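PDB 4K70: UL37 from Suid herpesvirus 1, which acts as an inner tegument protein with a probable essential role in controlling viral trafficking, and is represented here by its N-terminal half. Local coordinates for residues 200-205 / 232-237; 115-120 / 448-453; 382-387 / 399-404; 173-178 / 474-479. All blocks are in the same frame, centred on the assembly; numbering follows the deposited sequence.

In the fold
The N-terminal half of UL37 is an elongated, largely helical chain without strands. Contacts 1 and 2 lie on opposite sides of its centre, with their own centres about 59 Å apart. Contacts 2 and 4 are neighbours, with centres about 19 Å apart, and both join the early part of the sequence to the last long helices, 438-458 and 464-481. They touch where Phe-118 CE1 packs on Met-174 CE at 3.8 Å. Contact 3, about 21 Å from contact 4 between centres, is a local pairing of successive helices and carries a calcium and a sodium ion. Contact 1, also local, includes a sodium ligand at Glu-204 O.

Contact 1 of 4, residues 200-205 / 232-237; sequences QMQNEG and REQFAE. With NA (sodium ion), chain N; NA (sodium ion), chain T.
The C-terminal end of helix 191-201 and the turn that follows it meet the flank of helix 229-240, through Met-201 and Gln-202 on one side and Gln-234 on the other. Gln-202, the first residue to leave the helical conformation, stretches its chain beyond CG and brings its amide to that of Gln-234, the two planes turned 45° apart. Gln-202 NE2 donates to Gln-234 OE1 over 2.7 Å, reaching a lone pair in the carbonyl plane, although the bond is bent, with an N-H...O angle of 138°.

Met-201 comes from another direction, crossing the Gln-234 side chain at about a right angle. Its chain runs extended through CG and SD, then bends at the last torsion (chi3 69°), placing CE 3.2 Å from Gln-234 NE2 while SD rests on Gln-234 CB. That NE2 donates to Thr-230 O, one turn earlier in helix 229-240, which fixes the rotation of the amide and leaves OE1 as the acceptor facing Gln-202.

Beyond the helix end, Asn-203 OD1 accepts from Gly-205 N at 3.0 Å in an Asx turn, and Glu-204 O binds a sodium ion. Arg-211 ties this turn to helix 208-223 by pairing with Glu-204 OE1 and Met-201 O. A water completes the link between the segments, donating to Gln-234 OE1 at 2.8 Å and to Met-201 O at 3.2 Å.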
loop_
_atom_site.group_PDB
_atom_site.type_symbol
_atom_site.label_atom_id
_atom_site.label_comp_id
_atom_site.label_asym_id
_atom_site.label_seq_id
_atom_site.Cartn_x
_atom_site.Cartn_y
_atom_site.Cartn_z
ATOM N N GLN A 200 6.958 17.581 14.016
ATOM C CA GLN A 200 7.535 18.910 13.782
ATOM C C GLN A 200 6.727 19.998 14.480
ATOM O O GLN A 200 7.288 20.924 15.057
ATOM C CB GLN A 200 7.612 19.216 12.283
ATOM C CG GLN A 200 8.530 18.282 11.500
ATOM C CD GLN A 200 9.962 18.340 11.989
ATOM O OE1 GLN A 200 10.265 17.938 13.110
ATOM N NE2 GLN A 200 10.851 18.850 11.149
ATOM N N MET A 201 5.404 19.898 14.407
ATOM C CA MET A 201 4.547 20.853 15.096
ATOM C C MET A 201 4.831 20.878 16.601
ATOM O O MET A 201 4.732 21.918 17.246
ATOM C CB MET A 201 3.078 20.528 14.850
ATOM C CG MET A 201 2.113 21.451 15.574
ATOM S SD MET A 201 0.378 21.069 15.220
ATOM C CE MET A 201 0.170 19.479 16.033
ATOM N N GLN A 202 5.191 19.727 17.151
ATOM C CA GLN A 202 5.397 19.588 18.591
ATOM C C GLN A 202 6.876 19.638 18.964
ATOM O O GLN A 202 7.255 19.347 20.104
ATOM C CB GLN A 202 4.749 18.288 19.080
ATOM C CG GLN A 202 3.257 18.285 18.809
ATOM C CD GLN A 202 2.530 17.023 19.252
ATOM O OE1 GLN A 202 3.128 15.967 19.458
ATOM N NE2 GLN A 202 1.215 17.132 19.376
ATOM N N ASN A 203 7.706 20.012 17.994
ATOM C CA ASN A 203 9.142 20.072 18.199
ATOM C C ASN A 203 9.567 21.416 18.803
ATOM O O ASN A 203 9.646 22.435 18.100
ATOM C CB ASN A 203 9.867 19.798 16.881
ATOM C CG ASN A 203 11.366 19.697 17.049
ATOM O OD1 ASN A 203 11.912 20.087 18.080
ATOM N ND2 ASN A 203 12.045 19.190 16.026
ATOM N N GLU A 204 9.864 21.392 20.102
ATOM C CA GLU A 204 10.134 22.592 20.888
ATOM C C GLU A 204 11.421 23.280 20.481
ATOM O O GLU A 204 11.695 24.398 20.918
ATOM C CB GLU A 204 10.203 22.254 22.383
ATOM C CG GLU A 204 8.905 21.735 22.981
ATOM C CD GLU A 204 7.870 22.828 23.200
ATOM O OE1 GLU A 204 8.196 24.023 23.010
ATOM O OE2 GLU A 204 6.723 22.489 23.564
ATOM N N GLY A 205 12.220 22.603 19.663
ATOM C CA GLY A 205 13.463 23.164 19.168
ATOM C C GLY A 205 13.266 23.888 17.848
ATOM O O GLY A 205 14.212 24.387 17.246
ATOM N N ARG A 232 -6.090 22.698 17.064
ATOM C CA ARG A 232 -6.507 24.088 17.185
ATOM C C ARG A 232 -5.688 24.838 18.244
ATOM O O ARG A 232 -5.191 25.937 17.987
ATOM C CB ARG A 232 -8.004 24.147 17.495
ATOM C CG ARG A 232 -8.587 25.533 17.536
ATOM C CD ARG A 232 -10.102 25.474 17.718
ATOM N NE ARG A 232 -10.810 25.757 16.470
ATOM C CZ ARG A 232 -11.392 26.919 16.188
ATOM N NH1 ARG A 232 -11.365 27.916 17.068
ATOM N NH2 ARG A 232 -12.015 27.084 15.030
ATOM N N GLU A 233 -5.531 24.231 19.420
ATOM C CA GLU A 233 -4.752 24.826 20.507
ATOM C C GLU A 233 -3.281 24.943 20.149
ATOM O O GLU A 233 -2.593 25.883 20.552
ATOM C CB GLU A 233 -4.841 23.974 21.774
ATOM C CG GLU A 233 -6.236 23.763 22.310
ATOM C CD GLU A 233 -6.243 22.750 23.437
ATOM O OE1 GLU A 233 -7.328 22.215 23.762
ATOM O OE2 GLU A 233 -5.152 22.486 23.989
ATOM N N GLN A 234 -2.776 23.964 19.422
ATOM C CA GLN A 234 -1.354 23.954 19.134
ATOM C C GLN A 234 -1.001 24.970 18.060
ATOM O O GLN A 234 0.052 25.591 18.123
ATOM C CB GLN A 234 -0.881 22.557 18.755
ATOM C CG GLN A 234 -0.524 21.705 19.951
ATOM C CD GLN A 234 -0.217 20.279 19.559
ATOM O OE1 GLN A 234 0.861 19.767 19.838
ATOM N NE2 GLN A 234 -1.172 19.628 18.905
ATOM N N PHE A 235 -1.875 25.152 17.079
ATOM C CA PHE A 235 -1.646 26.230 16.128
ATOM C C PHE A 235 -1.695 27.600 16.802
ATOM O O PHE A 235 -0.833 28.450 16.565
ATOM C CB PHE A 235 -2.633 26.203 14.972
ATOM C CG PHE A 235 -2.520 27.409 14.083
ATOM C CD1 PHE A 235 -1.496 27.506 13.160
ATOM C CD2 PHE A 235 -3.419 28.461 14.198
ATOM C CE1 PHE A 235 -1.378 28.628 12.349
ATOM C CE2 PHE A 235 -3.305 29.581 13.396
ATOM C CZ PHE A 235 -2.284 29.663 12.468
ATOM N N ALA A 236 -2.711 27.815 17.635
ATOM C CA ALA A 236 -2.907 29.101 18.299
ATOM C C ALA A 236 -1.706 29.510 19.152
ATOM O O ALA A 236 -1.267 30.655 19.112
ATOM C CB ALA A 236 -4.183 29.079 19.132
ATOM N N GLU A 237 -1.164 28.562 19.906
ATOM C CA GLU A 237 -0.026 28.829 20.767
ATOM C C GLU A 237 1.181 29.248 19.932
ATOM O O GLU A 237 1.931 30.163 20.297
ATOM C CB GLU A 237 0.309 27.579 21.588
ATOM C CG GLU A 237 1.663 27.630 22.281
ATOM C CD GLU A 237 1.979 26.346 23.033
ATOM O OE1 GLU A 237 1.058 25.781 23.658
ATOM O OE2 GLU A 237 3.149 25.901 22.997
HETATM NA NA NA N . 10.726 26.229 22.039
HETATM NA NA NA T . 11.804 20.866 11.051
HETATM O O HOH W 1 2.548 22.037 19.630
HETATM O O HOH W 2 14.252 20.866 10.713
#

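Contact 2 of 4, residues 115-120 / 448-453; sequences SAEFGP and LREVAA
Glu-117 and Arg-449 form a side-on salt bridge, the ionic part of this contact between a loop turn and helix 438-458. Arg-449 NH2 donates to Glu-117 OE1 at 2.5 Å and Arg-449 NE to Glu-117 OE2 at 2.7 Å. Both oxygens use their syn lone pairs, and the carboxylate lies nearly coplanar with the guanidinium, 16° apart. A bend at chi3 of Arg-449 (-68°) turns the NE/NH2 edge of the guanidinium toward Glu-117.

Backbone and water bonds centre on Glu-450. Its OE2 accepts from Glu-117 N at 2.7 Å, the donor standing above the carboxylate plane. One water donates to both Glu-117 OE2 and Glu-450 OE2, which probably eases the approach of these two like-charged groups. Arg-113 pairs with Glu-450 OE1, so this buried carboxylate also has a positive partner.

Van der Waals contact is slight: the Ala-116 methyl, CB, lies 3.7 Å from the carboxylate carbon CD of Glu-450.

The loop residues belong to a type I turn from Ala-116 to Gly-119, with Gly-119 as N-cap of helix 120-137. Asn-71 of helix 63-78 touches Ala-116 and Glu-450, while Val-451 faces helix 464-481, placing the contact within a bundle of helices.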
loop_
_atom_site.group_PDB
_atom_site.type_symbol
_atom_site.label_atom_id
_atom_site.label_comp_id
_atom_site.label_asym_id
_atom_site.label_seq_id
_atom_site.Cartn_x
_atom_site.Cartn_y
_atom_site.Cartn_z
ATOM N N SER A 115 -4.029 -34.328 6.017
ATOM C CA SER A 115 -2.831 -33.613 6.441
ATOM C C SER A 115 -1.939 -33.073 5.323
ATOM O O SER A 115 -0.792 -32.713 5.585
ATOM C CB SER A 115 -1.990 -34.536 7.326
ATOM O OG SER A 115 -1.437 -35.556 6.518
ATOM N N ALA A 116 -2.436 -33.023 4.091
ATOM C CA ALA A 116 -1.652 -32.457 2.992
ATOM C C ALA A 116 -1.338 -30.975 3.238
ATOM O O ALA A 116 -2.026 -30.311 4.016
ATOM C CB ALA A 116 -2.370 -32.637 1.666
ATOM N N GLU A 117 -0.289 -30.474 2.584
ATOM C CA GLU A 117 0.148 -29.093 2.769
ATOM C C GLU A 117 -0.911 -28.095 2.298
ATOM O O GLU A 117 -0.956 -26.969 2.781
ATOM C CB GLU A 117 1.518 -28.846 2.112
ATOM C CG GLU A 117 2.634 -29.649 2.789
ATOM C CD GLU A 117 4.030 -29.360 2.241
ATOM O OE1 GLU A 117 4.431 -28.184 2.197
ATOM O OE2 GLU A 117 4.736 -30.317 1.861
ATOM N N PHE A 118 -1.788 -28.531 1.398
ATOM C CA PHE A 118 -2.959 -27.730 1.021
ATOM C C PHE A 118 -4.290 -28.355 1.450
ATOM O O PHE A 118 -5.356 -28.030 0.904
ATOM C CB PHE A 118 -2.938 -27.415 -0.470
ATOM C CG PHE A 118 -1.850 -26.448 -0.851
ATOM C CD1 PHE A 118 -2.027 -25.083 -0.677
ATOM C CD2 PHE A 118 -0.642 -26.908 -1.353
ATOM C CE1 PHE A 118 -1.012 -24.181 -1.015
ATOM C CE2 PHE A 118 0.369 -26.022 -1.695
ATOM C CZ PHE A 118 0.185 -24.659 -1.527
ATOM N N GLY A 119 -4.207 -29.218 2.458
ATOM C CA GLY A 119 -5.355 -29.903 3.018
ATOM C C GLY A 119 -6.092 -29.057 4.040
ATOM O O GLY A 119 -5.703 -27.917 4.316
ATOM N N PRO A 120 -7.180 -29.605 4.594
ATOM C CA PRO A 120 -8.067 -28.898 5.520
ATOM C C PRO A 120 -7.405 -28.580 6.847
ATOM O O PRO A 120 -7.604 -27.483 7.351
ATOM C CB PRO A 120 -9.244 -29.879 5.712
ATOM C CG PRO A 120 -8.711 -31.222 5.277
ATOM C CD PRO A 120 -7.738 -30.904 4.177
ATOM N N LEU A 448 3.676 -29.544 -5.438
ATOM C CA LEU A 448 4.281 -30.657 -6.164
ATOM C C LEU A 448 4.718 -31.806 -5.254
ATOM O O LEU A 448 4.779 -32.954 -5.694
ATOM C CB LEU A 448 5.458 -30.174 -7.008
ATOM C CG LEU A 448 5.078 -29.358 -8.239
ATOM C CD1 LEU A 448 6.330 -28.967 -9.014
ATOM C CD2 LEU A 448 4.110 -30.150 -9.111
ATOM N N ARG A 449 5.034 -31.503 -3.997
ATOM C CA ARG A 449 5.321 -32.552 -3.023
ATOM C C ARG A 449 4.073 -33.402 -2.788
ATOM O O ARG A 449 4.154 -34.619 -2.621
ATOM C CB ARG A 449 5.812 -31.966 -1.694
ATOM C CG ARG A 449 7.234 -31.360 -1.739
ATOM C CD ARG A 449 7.775 -31.145 -0.330
ATOM N NE ARG A 449 7.052 -30.103 0.405
ATOM C CZ ARG A 449 7.375 -28.814 0.377
ATOM N NH1 ARG A 449 8.402 -28.403 -0.354
ATOM N NH2 ARG A 449 6.676 -27.932 1.075
ATOM N N GLU A 450 2.911 -32.760 -2.777
ATOM C CA GLU A 450 1.667 -33.499 -2.595
ATOM C C GLU A 450 1.329 -34.282 -3.857
ATOM O O GLU A 450 0.814 -35.403 -3.782
ATOM C CB GLU A 450 0.519 -32.566 -2.197
ATOM C CG GLU A 450 0.759 -31.846 -0.885
ATOM C CD GLU A 450 1.074 -32.797 0.260
ATOM O OE1 GLU A 450 1.038 -34.036 0.059
ATOM O OE2 GLU A 450 1.353 -32.301 1.375
ATOM N N VAL A 451 1.625 -33.693 -5.011
ATOM C CA VAL A 451 1.441 -34.387 -6.276
ATOM C C VAL A 451 2.356 -35.613 -6.336
ATOM O O VAL A 451 1.923 -36.703 -6.712
ATOM C CB VAL A 451 1.712 -33.475 -7.469
ATOM C CG1 VAL A 451 1.675 -34.271 -8.762
ATOM C CG2 VAL A 451 0.685 -32.349 -7.515
ATOM N N ALA A 452 3.613 -35.436 -5.940
ATOM C CA ALA A 452 4.569 -36.539 -5.931
ATOM C C ALA A 452 4.175 -37.634 -4.939
ATOM O O ALA A 452 4.450 -38.808 -5.172
ATOM C CB ALA A 452 5.970 -36.035 -5.644
ATOM N N ALA A 453 3.523 -37.257 -3.842
ATOM C CA ALA A 453 3.029 -38.242 -2.878
ATOM C C ALA A 453 1.892 -39.072 -3.467
ATOM O O ALA A 453 1.828 -40.286 -3.275
ATOM C CB ALA A 453 2.573 -37.564 -1.597
HETATM O O HOH W 3 4.264 -33.161 2.410
#

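Contact 3 of 4, residues 382-387 / 399-404; sequences HRLLDD and TDVADT. With NA (sodium ion), chain F; CA (calcium ion), chain D.
Arg-383 and Leu-384, near the end of helix 366-385, pack against Val-401 of helix 392-402 and Thr-404 just along the chain, and metal ligands lie along the same first segment, from the helix into the turn that follows. His-382 opens the run with its carbonyl O, which binds a sodium ion, while its NE2 is hydrogen-bonded to Phe-345 O. Arg-383 faces two ways: its O is a calcium ligand at 2.4 Å, and its side chain, bent at chi3 (-91°), reaches across to the second segment. There Val-401 CG1 lies over one face of the guanidinium, toward its rim. Thr-404 OG1 sits at the edge, in plane, accepting a weak bond from Arg-383 NH2 at 3.3 Å. Thr-404 OG1 itself donates to Val-401 O over 2.7 Å, so the hydroxyl is tied to the backbone of its own segment.

Leu-384 follows, its CD2 meeting Val-401 CG2 at 3.7 Å; Val-427 and Met-431 of helix 422-431 also touch this leucine. Asp-386 OD1 then bridges the two metals, at 2.4 Å from calcium and 2.8 Å from sodium. Asp-387 OD2 adds a further calcium bond of 2.3 Å, and a water supplies another ligand.

The arrangement is that of a helical hairpin, two successive helices running in roughly opposite directions, with a cation site built from carbonyl oxygens and aspartates.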
loop_
_atom_site.group_PDB
_atom_site.type_symbol
_atom_site.label_atom_id
_atom_site.label_comp_id
_atom_site.label_asym_id
_atom_site.label_seq_id
_atom_site.Cartn_x
_atom_site.Cartn_y
_atom_site.Cartn_z
ATOM N N HIS A 382 4.908 10.707 -2.579
ATOM C CA HIS A 382 3.624 10.898 -1.884
ATOM C C HIS A 382 2.488 10.134 -2.547
ATOM O O HIS A 382 1.620 9.561 -1.870
ATOM C CB HIS A 382 3.270 12.382 -1.766
ATOM C CG HIS A 382 3.978 13.076 -0.646
ATOM N ND1 HIS A 382 3.755 12.764 0.678
ATOM C CD2 HIS A 382 4.910 14.062 -0.647
ATOM C CE1 HIS A 382 4.517 13.525 1.445
ATOM N NE2 HIS A 382 5.220 14.328 0.665
ATOM N N ARG A 383 2.497 10.138 -3.875
ATOM C CA ARG A 383 1.543 9.369 -4.662
ATOM C C ARG A 383 1.614 7.867 -4.392
ATOM O O ARG A 383 0.590 7.206 -4.299
ATOM C CB ARG A 383 1.791 9.596 -6.147
ATOM C CG ARG A 383 1.283 10.905 -6.660
ATOM C CD ARG A 383 0.955 10.755 -8.124
ATOM N NE ARG A 383 2.056 11.065 -9.024
ATOM C CZ ARG A 383 2.242 10.460 -10.199
ATOM N NH1 ARG A 383 1.419 9.488 -10.589
ATOM N NH2 ARG A 383 3.253 10.813 -10.980
ATOM N N LEU A 384 2.827 7.332 -4.323
ATOM C CA LEU A 384 3.028 5.901 -4.126
ATOM C C LEU A 384 2.768 5.436 -2.706
ATOM O O LEU A 384 2.454 4.265 -2.485
ATOM C CB LEU A 384 4.468 5.502 -4.482
ATOM C CG LEU A 384 4.879 5.585 -5.950
ATOM C CD1 LEU A 384 6.389 5.651 -6.079
ATOM C CD2 LEU A 384 4.331 4.401 -6.715
ATOM N N LEU A 385 2.948 6.327 -1.739
ATOM C CA LEU A 385 3.010 5.905 -0.343
ATOM C C LEU A 385 1.746 5.189 0.146
ATOM O O LEU A 385 1.841 4.211 0.894
ATOM C CB LEU A 385 3.349 7.083 0.573
ATOM C CG LEU A 385 3.383 6.767 2.070
ATOM C CD1 LEU A 385 4.365 5.646 2.395
ATOM C CD2 LEU A 385 3.679 8.018 2.890
ATOM N N ASP A 386 0.569 5.650 -0.273
ATOM C CA ASP A 386 -0.671 5.022 0.209
ATOM C C ASP A 386 -0.810 3.583 -0.263
ATOM O O ASP A 386 -1.520 2.788 0.349
ATOM C CB ASP A 386 -1.938 5.850 -0.149
ATOM C CG ASP A 386 -2.314 5.762 -1.631
ATOM O OD1 ASP A 386 -1.786 6.563 -2.438
ATOM O OD2 ASP A 386 -3.148 4.897 -1.989
ATOM N N ASP A 387 -0.109 3.235 -1.335
ATOM C CA ASP A 387 -0.266 1.921 -1.926
ATOM C C ASP A 387 0.824 0.975 -1.450
ATOM O O ASP A 387 0.751 -0.224 -1.694
ATOM C CB ASP A 387 -0.186 2.028 -3.436
ATOM C CG ASP A 387 -1.250 2.935 -3.996
ATOM O OD1 ASP A 387 -2.433 2.527 -3.961
ATOM O OD2 ASP A 387 -0.900 4.037 -4.457
ATOM N N THR A 399 3.979 0.402 -11.094
ATOM C CA THR A 399 4.114 0.389 -12.548
ATOM C C THR A 399 3.308 1.519 -13.197
ATOM O O THR A 399 3.806 2.233 -14.070
ATOM C CB THR A 399 3.696 -0.993 -13.094
ATOM O OG1 THR A 399 4.600 -1.977 -12.579
ATOM C CG2 THR A 399 3.732 -1.045 -14.618
ATOM N N ASP A 400 2.067 1.688 -12.749
ATOM C CA ASP A 400 1.221 2.783 -13.208
ATOM C C ASP A 400 1.878 4.151 -13.025
ATOM O O ASP A 400 1.884 4.965 -13.935
ATOM C CB ASP A 400 -0.114 2.771 -12.467
ATOM C CG ASP A 400 -1.140 1.841 -13.115
ATOM O OD1 ASP A 400 -0.818 1.232 -14.159
ATOM O OD2 ASP A 400 -2.278 1.744 -12.588
ATOM N N VAL A 401 2.412 4.400 -11.836
ATOM C CA VAL A 401 3.098 5.647 -11.556
ATOM C C VAL A 401 4.374 5.776 -12.399
ATOM O O VAL A 401 4.627 6.825 -12.988
ATOM C CB VAL A 401 3.429 5.776 -10.051
ATOM C CG1 VAL A 401 4.446 6.882 -9.816
ATOM C CG2 VAL A 401 2.148 6.016 -9.227
ATOM N N ALA A 402 5.155 4.698 -12.469
ATOM C CA ALA A 402 6.418 4.689 -13.212
ATOM C C ALA A 402 6.237 5.023 -14.694
ATOM O O ALA A 402 7.086 5.688 -15.300
ATOM C CB ALA A 402 7.101 3.346 -13.063
ATOM N N ASP A 403 5.132 4.552 -15.266
ATOM C CA ASP A 403 4.797 4.822 -16.666
ATOM C C ASP A 403 4.524 6.296 -16.963
ATOM O O ASP A 403 4.530 6.689 -18.123
ATOM C CB ASP A 403 3.568 4.011 -17.112
ATOM C CG ASP A 403 3.857 2.522 -17.254
ATOM O OD1 ASP A 403 5.038 2.165 -17.431
ATOM O OD2 ASP A 403 2.897 1.709 -17.196
ATOM N N THR A 404 4.247 7.103 -15.941
ATOM C CA THR A 404 3.924 8.515 -16.186
ATOM C C THR A 404 5.158 9.405 -16.109
ATOM O O THR A 404 5.099 10.576 -16.461
ATOM C CB THR A 404 2.899 9.078 -15.180
ATOM O OG1 THR A 404 3.485 9.130 -13.867
ATOM C CG2 THR A 404 1.622 8.216 -15.145
HETATM NA NA NA F . -0.728 8.917 -1.360
HETATM CA CA CA D . -1.536 6.210 -4.772
HETATM O O HOH W 4 -0.919 5.762 -7.062
#

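Contact 4 of 4, residues 173-178 / 474-479; sequences DMDFVQ and AFRAQS
Arg-476 of helix 464-481 reaches into the start of helix 175-188 and shares its donors between Asp-173 and Asp-175. Its NE donates to Asp-173 OD2 over 2.8 Å in an almost straight bond (173°); OD2 lies in the guanidinium plane and is met on its syn side, somewhat out of the carboxylate plane. The carboxylate and guanidinium planes stand 73° apart, and NH2 turns not to the second carboxylate oxygen but to the backbone Asp-173 O, at 3.0 Å and nearly along the C=O axis. NH2 also donates to Asp-175 OD1 at 2.9 Å, from above that carboxylate plane. A bend at chi3 of Arg-476 (67°) brings the NE/NH2 edge of the guanidinium round to its partners.

Both oxygens of the buried Asp-173 have further donors. Trp-78 NE1 joins Arg-476 NE at OD2, while OD1 receives Arg-480 NE and Trp-481 NE1. Two arginines are thus gathered round one carboxylate, which probably favours its charged form. Asp-175 OD2 has a long, weak ion pair with Arg-36.

Met-174, between the two aspartates, is the N-cap of helix 175-188. Asp-175 lies about 5 Å, side chain to side chain, from Asp-179, seen to bind calcium in this protein though no such ion is bound here. The whole is a buried salt-bridge network at a helix N-terminus, joining helix 175-188 to the last helix of the bundle.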
loop_
_atom_site.group_PDB
_atom_site.type_symbol
_atom_site.label_atom_id
_atom_site.label_comp_id
_atom_site.label_asym_id
_atom_site.label_seq_id
_atom_site.Cartn_x
_atom_site.Cartn_y
_atom_site.Cartn_z
ATOM N N ASP A 173 0.432 -16.338 -2.951
ATOM C CA ASP A 173 -0.154 -16.073 -4.253
ATOM C C ASP A 173 -1.694 -16.176 -4.238
ATOM O O ASP A 173 -2.325 -15.981 -5.264
ATOM C CB ASP A 173 0.409 -17.038 -5.296
ATOM C CG ASP A 173 -0.013 -16.685 -6.723
ATOM O OD1 ASP A 173 0.246 -15.545 -7.155
ATOM O OD2 ASP A 173 -0.608 -17.547 -7.412
ATOM N N MET A 174 -2.302 -16.504 -3.102
ATOM C CA MET A 174 -3.764 -16.672 -3.095
ATOM C C MET A 174 -4.440 -15.304 -3.158
ATOM O O MET A 174 -3.987 -14.351 -2.526
ATOM C CB MET A 174 -4.245 -17.456 -1.880
ATOM C CG MET A 174 -3.613 -18.858 -1.756
ATOM S SD MET A 174 -4.474 -19.828 -0.532
ATOM C CE MET A 174 -3.693 -21.438 -0.771
ATOM N N ASP A 175 -5.528 -15.210 -3.915
ATOM C CA ASP A 175 -6.167 -13.913 -4.158
ATOM C C ASP A 175 -6.567 -13.175 -2.884
ATOM O O ASP A 175 -6.352 -11.965 -2.771
ATOM C CB ASP A 175 -7.364 -14.053 -5.105
ATOM C CG ASP A 175 -6.950 -14.486 -6.504
ATOM O OD1 ASP A 175 -5.763 -14.327 -6.850
ATOM O OD2 ASP A 175 -7.806 -14.988 -7.260
ATOM N N PHE A 176 -7.161 -13.877 -1.924
ATOM C CA PHE A 176 -7.583 -13.193 -0.702
ATOM C C PHE A 176 -6.409 -12.565 0.069
ATOM O O PHE A 176 -6.566 -11.541 0.740
ATOM C CB PHE A 176 -8.442 -14.098 0.195
ATOM C CG PHE A 176 -7.673 -15.186 0.883
ATOM C CD1 PHE A 176 -7.477 -16.417 0.268
ATOM C CD2 PHE A 176 -7.173 -14.993 2.160
ATOM C CE1 PHE A 176 -6.780 -17.428 0.908
ATOM C CE2 PHE A 176 -6.465 -16.003 2.807
ATOM C CZ PHE A 176 -6.271 -17.224 2.178
ATOM N N VAL A 177 -5.227 -13.164 -0.033
ATOM C CA VAL A 177 -4.061 -12.583 0.619
ATOM C C VAL A 177 -3.623 -11.287 -0.057
ATOM O O VAL A 177 -3.342 -10.293 0.608
ATOM C CB VAL A 177 -2.871 -13.555 0.656
ATOM C CG1 VAL A 177 -1.604 -12.794 1.024
ATOM C CG2 VAL A 177 -3.147 -14.696 1.650
ATOM N N GLN A 178 -3.542 -11.314 -1.379
ATOM C CA GLN A 178 -3.131 -10.142 -2.145
ATOM C C GLN A 178 -4.159 -9.007 -2.029
ATOM O O GLN A 178 -3.793 -7.826 -1.984
ATOM C CB GLN A 178 -2.878 -10.533 -3.605
ATOM C CG GLN A 178 -1.721 -11.512 -3.730
ATOM C CD GLN A 178 -0.435 -10.885 -3.232
ATOM O OE1 GLN A 178 -0.231 -9.690 -3.413
ATOM N NE2 GLN A 178 0.425 -11.676 -2.595
ATOM N N ALA A 474 2.451 -21.857 -13.552
ATOM C CA ALA A 474 3.365 -21.119 -14.414
ATOM C C ALA A 474 2.653 -19.919 -15.021
ATOM O O ALA A 474 3.213 -18.828 -15.105
ATOM C CB ALA A 474 3.911 -22.023 -15.501
ATOM N N PHE A 475 1.406 -20.123 -15.430
ATOM C CA PHE A 475 0.608 -19.032 -15.962
ATOM C C PHE A 475 0.429 -17.955 -14.901
ATOM O O PHE A 475 0.605 -16.770 -15.174
ATOM C CB PHE A 475 -0.747 -19.538 -16.434
ATOM C CG PHE A 475 -1.710 -18.446 -16.767
ATOM C CD1 PHE A 475 -1.545 -17.683 -17.910
ATOM C CD2 PHE A 475 -2.789 -18.180 -15.935
ATOM C CE1 PHE A 475 -2.435 -16.672 -18.219
ATOM C CE2 PHE A 475 -3.679 -17.173 -16.235
ATOM C CZ PHE A 475 -3.503 -16.416 -17.380
ATOM N N ARG A 476 0.097 -18.373 -13.684
ATOM C CA ARG A 476 -0.083 -17.423 -12.594
ATOM C C ARG A 476 1.208 -16.668 -12.270
ATOM O O ARG A 476 1.186 -15.453 -12.088
ATOM C CB ARG A 476 -0.673 -18.105 -11.352
ATOM C CG ARG A 476 -2.170 -18.372 -11.486
ATOM C CD ARG A 476 -2.814 -18.842 -10.194
ATOM N NE ARG A 476 -2.828 -17.827 -9.142
ATOM C CZ ARG A 476 -3.870 -17.052 -8.862
ATOM N NH1 ARG A 476 -4.983 -17.160 -9.573
ATOM N NH2 ARG A 476 -3.798 -16.160 -7.876
ATOM N N ALA A 477 2.326 -17.389 -12.213
ATOM C CA ALA A 477 3.630 -16.791 -11.920
ATOM C C ALA A 477 4.046 -15.728 -12.944
ATOM O O ALA A 477 4.546 -14.662 -12.576
ATOM C CB ALA A 477 4.700 -17.874 -11.823
ATOM N N GLN A 478 3.848 -16.032 -14.223
ATOM C CA GLN A 478 4.222 -15.121 -15.307
ATOM C C GLN A 478 3.223 -13.981 -15.422
ATOM O O GLN A 478 3.594 -12.805 -15.403
ATOM C CB GLN A 478 4.308 -15.879 -16.641
ATOM C CG GLN A 478 4.271 -14.992 -17.885
ATOM C CD GLN A 478 2.877 -14.881 -18.494
ATOM O OE1 GLN A 478 2.115 -15.852 -18.514
ATOM N NE2 GLN A 478 2.540 -13.692 -18.996
ATOM N N SER A 479 1.953 -14.347 -15.531
ATOM C CA SER A 479 0.877 -13.390 -15.742
ATOM C C SER A 479 0.697 -12.396 -14.590
ATOM O O SER A 479 0.161 -11.308 -14.783
ATOM C CB SER A 479 -0.430 -14.144 -15.988
ATOM O OG SER A 479 -1.537 -13.274 -15.893
#